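Local coordinates for protein DNA polymerase III, beta subunit (Eubacterium rectale, PDB 3T0P) that probably tethers DNA polymerase to DNA as a ring-shaped head-to-tail dimer, giving replication its processivity, at residues 120-125 with 218-223; 49-54 with 234-239; 126-131 with 186-191; 198-203 with 224-229. One frame throughout, in Å; residues are numbered along the deposited sequence. Where two conformers were deposited one is given.

Contact 1: 120-125 with 218-223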
loop_
_atom_site.group_PDB
_atom_site.type_symbol
_atom_site.label_atom_id
_atom_site.label_comp_id
_atom_site.label_asym_id
_atom_site.label_seq_id
_atom_site.Cartn_x
_atom_site.Cartn_y
_atom_site.Cartn_z
ATOM N N PRO B 120 -1.476 7.075 34.379
ATOM C CA PRO B 120 -1.225 7.691 35.693
ATOM C C PRO B 120 -1.294 9.213 35.651
ATOM O O PRO B 120 -1.130 9.821 34.585
ATOM C CB PRO B 120 0.197 7.236 36.024
ATOM C CG PRO B 120 0.830 6.995 34.693
ATOM C CD PRO B 120 -0.260 6.415 33.859
ATOM N N TYR B 121 -1.538 9.823 36.815
ATOM C CA TYR B 121 -1.486 11.263 36.956
ATOM C C TYR B 121 -0.011 11.673 36.842
ATOM O O TYR B 121 0.867 11.010 37.415
ATOM C CB TYR B 121 -2.079 11.707 38.310
ATOM C CG TYR B 121 -1.702 13.123 38.695
ATOM C CD1 TYR B 121 -2.384 14.217 38.166
ATOM C CD2 TYR B 121 -0.624 13.370 39.539
ATOM C CE1 TYR B 121 -2.015 15.522 38.487
ATOM C CE2 TYR B 121 -0.248 14.673 39.871
ATOM C CZ TYR B 121 -0.957 15.746 39.353
ATOM O OH TYR B 121 -0.592 17.032 39.678
ATOM N N VAL B 122 0.262 12.731 36.070
ATOM C CA VAL B 122 1.622 13.239 35.878
ATOM C C VAL B 122 1.576 14.718 36.211
ATOM O O VAL B 122 0.792 15.459 35.599
ATOM C CB VAL B 122 2.217 12.969 34.458
ATOM C CG1 VAL B 122 3.660 13.461 34.363
ATOM C CG2 VAL B 122 2.140 11.494 34.085
ATOM N N GLU B 123 2.390 15.143 37.184
ATOM C CA GLU B 123 2.432 16.546 37.575
ATOM C C GLU B 123 2.979 17.391 36.426
ATOM O O GLU B 123 3.994 17.048 35.827
ATOM C CB GLU B 123 3.230 16.775 38.864
ATOM C CG GLU B 123 2.844 18.095 39.517
ATOM C CD GLU B 123 3.406 18.365 40.899
ATOM O OE1 GLU B 123 2.833 17.843 41.883
ATOM O OE2 GLU B 123 4.365 19.162 41.003
ATOM N N ARG B 124 2.260 18.465 36.087
ATOM C CA ARG B 124 2.628 19.364 35.005
ATOM C C ARG B 124 3.400 20.542 35.559
ATOM O O ARG B 124 2.822 21.444 36.173
ATOM C CB ARG B 124 1.385 19.825 34.236
ATOM C CG ARG B 124 0.919 18.817 33.204
ATOM C CD ARG B 124 -0.580 18.904 32.991
ATOM N NE ARG B 124 -1.039 18.105 31.852
ATOM C CZ ARG B 124 -1.209 16.785 31.866
ATOM N NH1 ARG B 124 -0.911 16.080 32.952
ATOM N NH2 ARG B 124 -1.660 16.156 30.791
ATOM N N ASN B 125 4.719 20.513 35.368
ATOM C CA ASN B 125 5.583 21.577 35.816
ATOM C C ASN B 125 5.813 22.494 34.629
ATOM O O ASN B 125 4.853 23.061 34.086
ATOM C CB ASN B 125 6.882 21.006 36.420
ATOM C CG ASN B 125 6.637 20.062 37.581
ATOM O OD1 ASN B 125 5.796 20.314 38.464
ATOM N ND2 ASN B 125 7.350 18.938 37.582
ATOM N N TYR B 218 5.391 18.143 28.525
ATOM C CA TYR B 218 5.795 18.158 29.939
ATOM C C TYR B 218 6.702 16.993 30.192
ATOM O O TYR B 218 6.375 15.879 29.786
ATOM C CB TYR B 218 4.585 18.079 30.893
ATOM C CG TYR B 218 3.623 19.230 30.780
ATOM C CD1 TYR B 218 3.831 20.408 31.490
ATOM C CD2 TYR B 218 2.512 19.154 29.949
ATOM C CE1 TYR B 218 2.946 21.479 31.384
ATOM C CE2 TYR B 218 1.619 20.214 29.839
ATOM C CZ TYR B 218 1.834 21.370 30.568
ATOM O OH TYR B 218 0.949 22.412 30.473
ATOM N N ILE B 219 7.842 17.238 30.844
ATOM C CA ILE B 219 8.815 16.212 31.188
ATOM C C ILE B 219 8.894 16.186 32.712
ATOM O O ILE B 219 9.436 17.104 33.318
ATOM C CB ILE B 219 10.173 16.461 30.472
ATOM C CG1 ILE B 219 10.002 16.376 28.931
ATOM C CG2 ILE B 219 11.172 15.438 30.929
ATOM C CD1 ILE B 219 11.118 16.979 28.086
ATOM N N THR B 220 8.226 15.198 33.320
ATOM C CA THR B 220 8.136 15.067 34.766
ATOM C C THR B 220 8.631 13.704 35.193
ATOM O O THR B 220 7.863 12.730 35.272
ATOM C CB THR B 220 6.723 15.389 35.289
ATOM O OG1 THR B 220 6.383 16.717 34.881
ATOM C CG2 THR B 220 6.617 15.320 36.841
ATOM N N ASN B 221 9.972 13.687 35.430
ATOM C CA ASN B 221 10.883 12.685 36.000
ATOM C C ASN B 221 10.938 11.352 35.249
ATOM O O ASN B 221 11.976 10.992 34.707
ATOM C CB ASN B 221 10.520 12.411 37.483
ATOM C CG ASN B 221 10.247 13.649 38.323
ATOM O OD1 ASN B 221 11.089 14.553 38.447
ATOM N ND2 ASN B 221 9.058 13.709 38.921
ATOM N N ASN B 222 9.861 10.590 35.323
ATOM C CA ASN B 222 9.737 9.249 34.778
ATOM C C ASN B 222 8.803 9.226 33.588
ATOM O O ASN B 222 8.610 8.163 32.991
ATOM C CB ASN B 222 9.183 8.317 35.878
ATOM C CG ASN B 222 9.627 8.670 37.279
ATOM O OD1 ASN B 222 8.853 9.213 38.081
ATOM N ND2 ASN B 222 10.895 8.412 37.583
ATOM N N HIS B 223 8.189 10.389 33.267
ATOM C CA HIS B 223 7.196 10.516 32.208
ATOM C C HIS B 223 7.378 11.738 31.311
ATOM O O HIS B 223 7.944 12.756 31.710
ATOM C CB HIS B 223 5.793 10.576 32.827
ATOM C CG HIS B 223 5.429 9.336 33.583
ATOM N ND1 HIS B 223 4.861 8.249 32.948
ATOM C CD2 HIS B 223 5.625 9.026 34.882
ATOM C CE1 HIS B 223 4.704 7.327 33.885
ATOM N NE2 HIS B 223 5.153 7.753 35.061
HETATM O O HOH W 1 6.853 19.256 33.574
#
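T220 OG1 is held by two partners. It donates to E123 O at 2.6 Å, nearly in line with the carbonyl bond (C=O...donor angle 168°), and it accepts from water 1, 2.9 Å from OG1. The same water takes the N-H of N125, so the hydroxyl holds the loop backbone at two points, directly at E123 and through the water at N125. A chi1 of -58° sets OG1 beside its own backbone N and leaves the methyl CG2 3.3 Å from E123 O, flanking the bond. One residue on in the loop, R124, in the conformer described (two were modelled), lays its aliphatic stem across Y218: CG sits 3.5 Å from the ring centroid and only 4° off the normal, a CH-pi contact squarely over the face. The guanidinium is tilted against the ring; NH1 bonds weakly back to V122 O, while NH2 reaches E227 in a salt bridge, bonds that may be held only part of the time. With an alanine in place of Y218 the ring under this stem is gone, and the guanidinium would probably be freer to swing off E227. Farther up, V122 fills the apolar part: CG1 touches T220 CB at 3.7 Å and CG2 lies over one face of the H223 ring, whose CE1 meets P120 CG. Segment 120-125 belongs to the loop between strands 104-109 and 127-131, consistent with the connector from first to second domain in this three-domain fold. It runs over the end of strand 214-220, and V122 and R124 reach on to strands 223-228 and 231-236.

Contact 2: 49-54 with 234-239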
loop_
_atom_site.group_PDB
_atom_site.type_symbol
_atom_site.label_atom_id
_atom_site.label_comp_id
_atom_site.label_asym_id
_atom_site.label_seq_id
_atom_site.Cartn_x
_atom_site.Cartn_y
_atom_site.Cartn_z
ATOM N N ASP B 49 -0.898 0.725 26.894
ATOM C CA ASP B 49 -0.118 -0.506 26.781
ATOM C C ASP B 49 0.892 -0.634 27.940
ATOM O O ASP B 49 1.740 -1.527 27.909
ATOM C CB ASP B 49 0.589 -0.593 25.422
ATOM C CG ASP B 49 1.679 0.433 25.180
ATOM O OD1 ASP B 49 2.551 0.582 26.043
ATOM O OD2 ASP B 49 1.679 1.053 24.100
HETATM N N MSE B 50 0.786 0.257 28.962
HETATM C CA MSE B 50 1.608 0.358 30.188
HETATM C C MSE B 50 2.881 1.183 29.968
HETATM O O MSE B 50 3.453 1.678 30.940
HETATM C CB MSE B 50 1.951 -1.002 30.817
HETATM C CG MSE B 50 0.722 -1.841 31.151
HETATM SE SE MSE B 50 -0.647 -0.925 32.221
HETATM C CE MSE B 50 0.305 -0.982 33.982
ATOM N N GLU B 51 3.323 1.333 28.718
ATOM C CA GLU B 51 4.451 2.179 28.356
ATOM C C GLU B 51 3.892 3.492 27.770
ATOM O O GLU B 51 4.303 4.580 28.161
ATOM C CB GLU B 51 5.384 1.475 27.355
ATOM C CG GLU B 51 6.522 2.355 26.867
ATOM C CD GLU B 51 7.614 1.638 26.105
ATOM O OE1 GLU B 51 8.509 1.061 26.766
ATOM O OE2 GLU B 51 7.591 1.674 24.852
ATOM N N LEU B 52 2.965 3.366 26.823
ATOM C CA LEU B 52 2.344 4.484 26.128
ATOM C C LEU B 52 0.844 4.497 26.368
ATOM O O LEU B 52 0.172 3.495 26.148
ATOM C CB LEU B 52 2.656 4.362 24.635
ATOM C CG LEU B 52 2.115 5.415 23.703
ATOM C CD1 LEU B 52 2.915 6.692 23.827
ATOM C CD2 LEU B 52 2.177 4.919 22.252
ATOM N N GLY B 53 0.353 5.644 26.818
ATOM C CA GLY B 53 -1.052 5.929 27.061
ATOM C C GLY B 53 -1.537 7.051 26.165
ATOM O O GLY B 53 -0.839 8.048 25.976
ATOM N N ILE B 54 -2.706 6.874 25.545
ATOM C CA ILE B 54 -3.307 7.912 24.718
ATOM C C ILE B 54 -4.736 8.080 25.215
ATOM O O ILE B 54 -5.474 7.109 25.402
ATOM C CB ILE B 54 -3.215 7.732 23.171
ATOM C CG1 ILE B 54 -1.773 7.453 22.708
ATOM C CG2 ILE B 54 -3.762 8.982 22.450
ATOM C CD1 ILE B 54 -1.644 7.062 21.248
ATOM N N VAL B 234 0.799 10.119 26.932
ATOM C CA VAL B 234 1.654 9.934 28.103
ATOM C C VAL B 234 2.579 8.729 27.885
ATOM O O VAL B 234 2.122 7.657 27.509
ATOM C CB VAL B 234 0.833 9.803 29.397
ATOM C CG1 VAL B 234 1.761 9.678 30.614
ATOM C CG2 VAL B 234 -0.111 10.991 29.557
ATOM N N SER B 235 3.872 8.909 28.112
ATOM C CA SER B 235 4.824 7.829 27.915
ATOM C C SER B 235 5.810 7.749 29.034
ATOM O O SER B 235 6.257 8.777 29.551
ATOM C CB SER B 235 5.563 8.009 26.592
ATOM O OG SER B 235 6.601 7.062 26.386
ATOM N N ARG B 236 6.186 6.508 29.408
ATOM C CA ARG B 236 7.267 6.253 30.358
ATOM C C ARG B 236 8.571 6.660 29.689
ATOM O O ARG B 236 8.622 6.716 28.471
ATOM C CB ARG B 236 7.320 4.781 30.737
ATOM C CG ARG B 236 6.195 4.283 31.651
ATOM C CD ARG B 236 6.561 2.969 32.357
ATOM N NE ARG B 236 7.310 2.043 31.493
ATOM C CZ ARG B 236 6.904 0.822 31.145
ATOM N NH1 ARG B 236 5.760 0.334 31.614
ATOM N NH2 ARG B 236 7.650 0.073 30.341
ATOM N N LEU B 237 9.603 6.989 30.458
ATOM C CA LEU B 237 10.902 7.345 29.914
ATOM C C LEU B 237 11.876 6.191 30.155
ATOM O O LEU B 237 11.650 5.389 31.051
ATOM C CB LEU B 237 11.414 8.638 30.584
ATOM C CG LEU B 237 10.644 9.912 30.272
ATOM C CD1 LEU B 237 11.072 11.013 31.206
ATOM C CD2 LEU B 237 10.816 10.331 28.801
ATOM N N ILE B 238 12.954 6.099 29.369
ATOM C CA ILE B 238 13.952 5.039 29.567
ATOM C C ILE B 238 14.966 5.495 30.632
ATOM O O ILE B 238 15.532 6.589 30.521
ATOM C CB ILE B 238 14.638 4.639 28.243
ATOM C CG1 ILE B 238 13.581 4.304 27.174
ATOM C CG2 ILE B 238 15.613 3.480 28.486
ATOM C CD1 ILE B 238 14.094 4.082 25.784
ATOM N N GLU B 239 15.186 4.651 31.654
ATOM C CA GLU B 239 16.103 4.955 32.748
ATOM C C GLU B 239 17.560 4.635 32.372
ATOM O O GLU B 239 17.814 3.717 31.585
ATOM C CB GLU B 239 15.690 4.187 34.014
#
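L52 and G53 pair with S235 and V234 in an antiparallel ladder that splices the N-terminal domain's sheet to that of the central domain, the continuous interdomain sheet known from bacterial sliding rings of this family. This is the tight part. G53 and V234 form a hydrogen-bonded pair: G53 N gives to V234 O at 2.8 Å, almost straight (N-H...acceptor angle 174°), and V234 N returns an equal bond to G53 O. L52 and S235 are the non-hydrogen-bonded pair, their alpha carbons 4.5 Å apart; L52 CD1 comes to 4.0 Å from S235 CB on the face that T199 and K198 of helix 197-206 cover. S235 OG bonds to R236 O and also to T199 OG1. One rung further, R236 N donates to E51 O at 3.0 Å. Here the strand gives way to a turn fixed from within, where D49 OD1 accepts E51 N, an Asx turn, and L52 N as well, together an Asx motif. The looser side belongs to the exposed R236. Its chain bends at chi3 (-39°), folding the guanidinium back over E51, whose CA sits 3.9 Å above the centre of the plane. Carboxylate and guanidinium stand nearly perpendicular, and the salt bridge from E51 OE1 to R236 NH2 is long, 3.8 Å, with no N-H aimed at the oxygen. Across this contact, main-chain bonds therefore do most of the joining, and the E51-R236 pair probably adds only a diffuse electrostatic attraction.

Contact 3: 126-131 with 186-191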
loop_
_atom_site.group_PDB
_atom_site.type_symbol
_atom_site.label_atom_id
_atom_site.label_comp_id
_atom_site.label_asym_id
_atom_site.label_seq_id
_atom_site.Cartn_x
_atom_site.Cartn_y
_atom_site.Cartn_z
ATOM N N GLU B 126 7.073 22.645 34.245
ATOM C CA GLU B 126 7.518 23.459 33.136
ATOM C C GLU B 126 7.027 22.830 31.823
ATOM O O GLU B 126 7.102 21.613 31.658
ATOM C CB GLU B 126 9.047 23.565 33.184
ATOM C CG GLU B 126 9.645 24.563 32.212
ATOM C CD GLU B 126 11.149 24.756 32.326
ATOM O OE1 GLU B 126 11.885 23.743 32.370
ATOM O OE2 GLU B 126 11.591 25.927 32.364
ATOM N N SER B 127 6.470 23.658 30.941
ATOM C CA SER B 127 5.933 23.284 29.630
ATOM C C SER B 127 6.853 23.739 28.521
ATOM O O SER B 127 7.422 24.825 28.603
ATOM C CB SER B 127 4.567 23.918 29.423
ATOM O OG SER B 127 4.680 25.314 29.632
ATOM N N ILE B 128 6.991 22.927 27.490
ATOM C CA ILE B 128 7.788 23.216 26.308
ATOM C C ILE B 128 6.814 23.264 25.121
ATOM O O ILE B 128 6.049 22.329 24.925
ATOM C CB ILE B 128 8.908 22.144 26.139
ATOM C CG1 ILE B 128 9.951 22.239 27.275
ATOM C CG2 ILE B 128 9.600 22.240 24.784
ATOM C CD1 ILE B 128 9.761 21.207 28.479
ATOM N N VAL B 129 6.847 24.331 24.324
ATOM C CA VAL B 129 5.988 24.421 23.153
ATOM C C VAL B 129 6.805 24.268 21.840
ATOM O O VAL B 129 7.746 25.004 21.601
ATOM C CB VAL B 129 5.171 25.734 23.135
ATOM C CG1 VAL B 129 4.285 25.795 21.894
ATOM C CG2 VAL B 129 4.336 25.877 24.392
ATOM N N LEU B 130 6.365 23.368 20.982
ATOM C CA LEU B 130 6.897 23.154 19.630
ATOM C C LEU B 130 5.725 23.124 18.675
ATOM O O LEU B 130 4.635 22.672 19.067
ATOM C CB LEU B 130 7.677 21.811 19.521
ATOM C CG LEU B 130 8.889 21.609 20.401
ATOM C CD1 LEU B 130 9.372 20.185 20.314
ATOM C CD2 LEU B 130 10.005 22.558 20.041
ATOM N N SER B 131 5.926 23.533 17.413
ATOM C CA SER B 131 4.834 23.367 16.446
ATOM C C SER B 131 4.707 21.885 16.160
ATOM O O SER B 131 5.659 21.129 16.390
ATOM C CB SER B 131 5.064 24.169 15.159
ATOM O OG SER B 131 6.146 23.712 14.361
ATOM N N ASN B 186 11.889 30.411 23.539
ATOM C CA ASN B 186 11.779 30.412 24.997
ATOM C C ASN B 186 13.013 29.834 25.646
ATOM O O ASN B 186 13.697 29.019 25.034
ATOM C CB ASN B 186 10.609 29.570 25.452
ATOM C CG ASN B 186 9.270 30.215 25.395
ATOM O OD1 ASN B 186 8.666 30.529 26.424
ATOM N ND2 ASN B 186 8.733 30.317 24.201
ATOM N N HIS B 187 13.256 30.217 26.909
ATOM C CA HIS B 187 14.345 29.659 27.684
ATOM C C HIS B 187 13.745 28.703 28.698
ATOM O O HIS B 187 12.689 28.976 29.295
ATOM C CB HIS B 187 15.199 30.759 28.295
ATOM C CG HIS B 187 16.010 31.448 27.245
ATOM N ND1 HIS B 187 17.371 31.234 27.127
ATOM C CD2 HIS B 187 15.607 32.268 26.246
ATOM C CE1 HIS B 187 17.748 31.947 26.081
ATOM N NE2 HIS B 187 16.724 32.599 25.532
ATOM N N TYR B 188 14.361 27.537 28.802
ATOM C CA TYR B 188 13.866 26.465 29.652
ATOM C C TYR B 188 14.946 25.946 30.576
ATOM O O TYR B 188 16.133 26.094 30.267
ATOM C CB TYR B 188 13.378 25.316 28.763
ATOM C CG TYR B 188 12.240 25.669 27.823
ATOM C CD1 TYR B 188 10.951 25.873 28.302
ATOM C CD2 TYR B 188 12.445 25.762 26.452
ATOM C CE1 TYR B 188 9.913 26.230 27.448
ATOM C CE2 TYR B 188 11.396 26.051 25.581
ATOM C CZ TYR B 188 10.129 26.268 26.086
ATOM O OH TYR B 188 9.090 26.605 25.261
ATOM N N ASP B 189 14.538 25.288 31.682
ATOM C CA ASP B 189 15.471 24.623 32.582
ATOM C C ASP B 189 16.087 23.449 31.856
ATOM O O ASP B 189 15.467 22.902 30.939
ATOM C CB ASP B 189 14.786 24.130 33.870
ATOM C CG ASP B 189 14.231 25.206 34.783
ATOM O OD1 ASP B 189 14.715 26.365 34.708
ATOM O OD2 ASP B 189 13.320 24.889 35.580
ATOM N N SER B 190 17.307 23.071 32.245
ATOM C CA SER B 190 17.988 21.946 31.643
ATOM C C SER B 190 17.208 20.653 31.891
ATOM O O SER B 190 16.669 20.440 32.980
ATOM C CB SER B 190 19.409 21.833 32.166
ATOM O OG SER B 190 20.151 22.929 31.662
ATOM N N LYS B 191 17.126 19.833 30.851
ATOM C CA LYS B 191 16.443 18.541 30.863
ATOM C C LYS B 191 17.153 17.621 29.894
ATOM O O LYS B 191 17.581 18.079 28.838
ATOM C CB LYS B 191 14.947 18.691 30.510
ATOM C CG LYS B 191 14.049 18.642 31.732
ATOM C CD LYS B 191 12.773 19.440 31.534
ATOM C CE LYS B 191 12.035 19.603 32.835
ATOM N NZ LYS B 191 11.004 20.658 32.739
HETATM O O HOH W 2 11.452 28.522 31.807
#
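E126 turns its CG anti to the backbone N (chi1 -171°) and runs on extended, which carries its carboxylate out to the backbone of D189; Y188 swings its ring beside its own N and back toward I128. The two strands, 127-131 and 187-191, both of the central domain, each lie at the edge of a different antiparallel sheet, and their directions differ by 123°, so side chains bridge the two edges, with no ladder between them. The N-H of D189 forks between both oxygens of E126, 3.1 Å from D189 N to OE1 and the same to OE2, entering on the syn side a little out of the carboxylate plane. K191 NZ adds a salt bridge to OE1 at 3.2 Å through the anti lone pair; as K191 was modelled in two conformers, this bond may be only part-time. Water 2 donates to OE2 and to H187 O. These donors probably offset the nearness of the D189 carboxylate, whose OD2 lies 3.7 Å from E126 OE1. Putting a glutamine in place of E126 is likely to leave K191 without its countercharge and the D189 N-H with only one acceptor oxygen. On the inner side, I128 CG1 rests over one face of the Y188 ring, 4.0 Å from its centroid and close to the normal, while I162 of strand 157-163 touches both side chains. Past the ring, V129 N points almost straight (N-H...acceptor angle 171°) at Y188 OH, a weak bond of 3.3 Å.

Contact 4: 198-203 with 224-229. With ACT (acetate ion), chain T.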
loop_
_atom_site.group_PDB
_atom_site.type_symbol
_atom_site.label_atom_id
_atom_site.label_comp_id
_atom_site.label_asym_id
_atom_site.label_seq_id
_atom_site.Cartn_x
_atom_site.Cartn_y
_atom_site.Cartn_z
ATOM N N LYS B 198 9.070 3.643 20.090
ATOM C CA LYS B 198 7.662 3.366 19.794
ATOM C C LYS B 198 6.762 4.596 20.087
ATOM O O LYS B 198 5.841 4.845 19.336
ATOM C CB LYS B 198 7.175 2.150 20.578
ATOM C CG LYS B 198 5.801 1.631 20.119
ATOM C CD LYS B 198 5.376 0.338 20.864
ATOM C CE LYS B 198 5.145 0.486 22.370
ATOM N NZ LYS B 198 4.047 1.439 22.707
ATOM N N THR B 199 7.037 5.358 21.161
ATOM C CA THR B 199 6.250 6.550 21.511
ATOM C C THR B 199 6.296 7.583 20.399
ATOM O O THR B 199 5.267 8.109 20.010
ATOM C CB THR B 199 6.763 7.143 22.811
ATOM O OG1 THR B 199 6.442 6.222 23.848
ATOM C CG2 THR B 199 6.179 8.534 23.093
ATOM N N LEU B 200 7.497 7.858 19.909
ATOM C CA LEU B 200 7.774 8.796 18.830
ATOM C C LEU B 200 7.214 8.308 17.519
ATOM O O LEU B 200 6.641 9.120 16.802
ATOM C CB LEU B 200 9.276 9.074 18.731
ATOM C CG LEU B 200 9.871 9.668 20.020
ATOM C CD1 LEU B 200 11.348 9.815 19.885
ATOM C CD2 LEU B 200 9.226 11.009 20.385
ATOM N N GLN B 201 7.292 6.997 17.233
ATOM C CA GLN B 201 6.708 6.440 16.000
ATOM C C GLN B 201 5.182 6.564 16.015
ATOM O O GLN B 201 4.601 6.997 15.023
ATOM C CB GLN B 201 7.092 4.968 15.823
ATOM C CG GLN B 201 8.513 4.742 15.360
ATOM C CD GLN B 201 8.960 3.302 15.530
ATOM O OE1 GLN B 201 8.418 2.524 16.337
ATOM N NE2 GLN B 201 10.010 2.925 14.810
ATOM N N GLU B 202 4.539 6.243 17.151
ATOM C CA GLU B 202 3.074 6.314 17.265
ATOM C C GLU B 202 2.569 7.760 17.251
ATOM O O GLU B 202 1.524 8.035 16.658
ATOM C CB GLU B 202 2.586 5.582 18.527
ATOM C CG GLU B 202 2.873 4.081 18.514
ATOM C CD GLU B 202 2.512 3.339 17.236
ATOM O OE1 GLU B 202 1.385 3.537 16.731
ATOM O OE2 GLU B 202 3.369 2.585 16.721
ATOM N N ILE B 203 3.323 8.684 17.858
ATOM C CA ILE B 203 2.900 10.083 17.870
ATOM C C ILE B 203 3.023 10.705 16.442
ATOM O O ILE B 203 2.193 11.549 16.084
ATOM C CB ILE B 203 3.585 10.894 19.000
ATOM C CG1 ILE B 203 2.744 12.107 19.359
ATOM C CG2 ILE B 203 5.008 11.262 18.713
ATOM C CD1 ILE B 203 2.829 12.487 20.783
ATOM N N ILE B 224 6.895 11.601 30.076
ATOM C CA ILE B 224 6.810 12.670 29.094
ATOM C C ILE B 224 5.336 12.729 28.680
ATOM O O ILE B 224 4.714 11.687 28.497
ATOM C CB ILE B 224 7.787 12.551 27.906
ATOM C CG1 ILE B 224 7.719 13.822 27.011
ATOM C CG2 ILE B 224 7.584 11.241 27.099
ATOM C CD1 ILE B 224 8.987 14.039 26.092
ATOM N N VAL B 225 4.779 13.938 28.598
ATOM C CA VAL B 225 3.390 14.205 28.219
ATOM C C VAL B 225 3.392 15.155 27.018
ATOM O O VAL B 225 4.103 16.154 27.018
ATOM C CB VAL B 225 2.571 14.774 29.420
ATOM C CG1 VAL B 225 1.127 15.100 29.024
ATOM C CG2 VAL B 225 2.614 13.829 30.627
ATOM N N PHE B 226 2.627 14.806 25.984
ATOM C CA PHE B 226 2.403 15.595 24.782
ATOM C C PHE B 226 0.941 15.956 24.726
ATOM O O PHE B 226 0.112 15.061 24.799
ATOM C CB PHE B 226 2.768 14.800 23.509
ATOM C CG PHE B 226 4.181 14.306 23.425
ATOM C CD1 PHE B 226 4.542 13.083 23.985
ATOM C CD2 PHE B 226 5.144 15.026 22.730
ATOM C CE1 PHE B 226 5.853 12.619 23.891
ATOM C CE2 PHE B 226 6.445 14.555 22.632
ATOM C CZ PHE B 226 6.792 13.360 23.224
ATOM N N GLU B 227 0.611 17.248 24.614
ATOM C CA GLU B 227 -0.777 17.691 24.450
ATOM C C GLU B 227 -0.922 18.433 23.145
ATOM O O GLU B 227 -0.111 19.288 22.839
ATOM C CB GLU B 227 -1.271 18.597 25.576
ATOM C CG GLU B 227 -0.897 18.198 26.980
ATOM C CD GLU B 227 -1.645 19.089 27.947
ATOM O OE1 GLU B 227 -1.546 20.329 27.803
ATOM O OE2 GLU B 227 -2.446 18.552 28.741
ATOM N N PHE B 228 -1.945 18.111 22.393
ATOM C CA PHE B 228 -2.256 18.730 21.118
ATOM C C PHE B 228 -3.713 18.462 20.828
ATOM O O PHE B 228 -4.183 17.347 21.055
ATOM C CB PHE B 228 -1.325 18.220 19.985
ATOM C CG PHE B 228 -1.393 16.739 19.718
ATOM C CD1 PHE B 228 -0.753 15.831 20.560
ATOM C CD2 PHE B 228 -2.131 16.242 18.643
ATOM C CE1 PHE B 228 -0.842 14.453 20.329
ATOM C CE2 PHE B 228 -2.205 14.860 18.403
ATOM C CZ PHE B 228 -1.551 13.974 19.240
ATOM N N GLU B 229 -4.433 19.507 20.373
ATOM C CA GLU B 229 -5.863 19.503 20.031
ATOM C C GLU B 229 -6.648 18.956 21.236
ATOM O O GLU B 229 -6.552 19.567 22.294
ATOM C CB GLU B 229 -6.121 18.742 18.711
ATOM C CG GLU B 229 -5.220 19.220 17.582
ATOM C CD GLU B 229 -5.236 18.436 16.278
ATOM O OE1 GLU B 229 -5.599 17.233 16.278
ATOM O OE2 GLU B 229 -4.817 19.025 15.252
HETATM C C ACT T . 1.691 0.302 20.527
HETATM O O ACT T . 1.113 0.149 19.462
HETATM O OXT ACT T . 2.148 1.406 20.803
HETATM C CH3 ACT T . 1.857 -0.899 21.433
#
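Helix-on-sheet packing in the core of the central domain brings I203, T199 and L200 down onto F226 and F228. The short segments of helix 198-203 and strand 224-228 run almost parallel, 5° apart, with their axes 11.8 Å from each other. I203 makes the main contact: its CG1 is anti to the backbone N (chi1 -156°), which extends CD1 over the face of F226, 3.9 Å from the centroid but displaced toward the root of the ring, so that CD1 lies 3.5 Å from F226 CG. The same methyl also reaches F228 CE1 at 4.2 Å, wedged between two phenylalanines that alternate with the outward-facing E227. One turn earlier, T199 CG2 meets F226 CE1 obliquely, and L200 CD2 approaches F226 CZ at 4.4 Å. This is the layout of the DNA sliding-ring fold, in which each domain packs two helices against antiparallel sheets; helix 197-206 is one of the two in the central domain. V233 of the next strand and I217 of strand 214-220 continue the apolar layer around I203 and F226. T199 is amphipathic here: its methyl faces the ring while OG1 is used on S235 of strand 231-236. K198, on the same helix but turned from the strand, bends at chi3 and chi4 and donates from NZ to OXT of an acetate, probably from the crystallisation liquor, at 2.7 Å; NZ also forms a salt bridge with D49, and E202 CG packs 3.6 Å from the same OXT.

In the fold
All four contacts reach one antiparallel sheet, in which strands 52-58, 231-236, 223-228, 214-220 and 127-131 follow side by side. Contacts 2 and 4, with centres about 10 Å apart, interlock through D49 OD2 to K198 NZ (2.8 Å) and S235 OG to T199 OG1 (2.7 Å), joining the domain seam to the helix. Contact 1 abuts contact 4 by the R124 NH2 to E227 OE2 salt bridge, 3.2 Å, and contact 2 by N222 O to L237 N. Contact 3 touches contact 1, Y218 CE1 against S127 CB, but stands about 20 Å, centre to centre, from contact 2. An acetate lies by K198 in contact 4, beside the seam of contact 2.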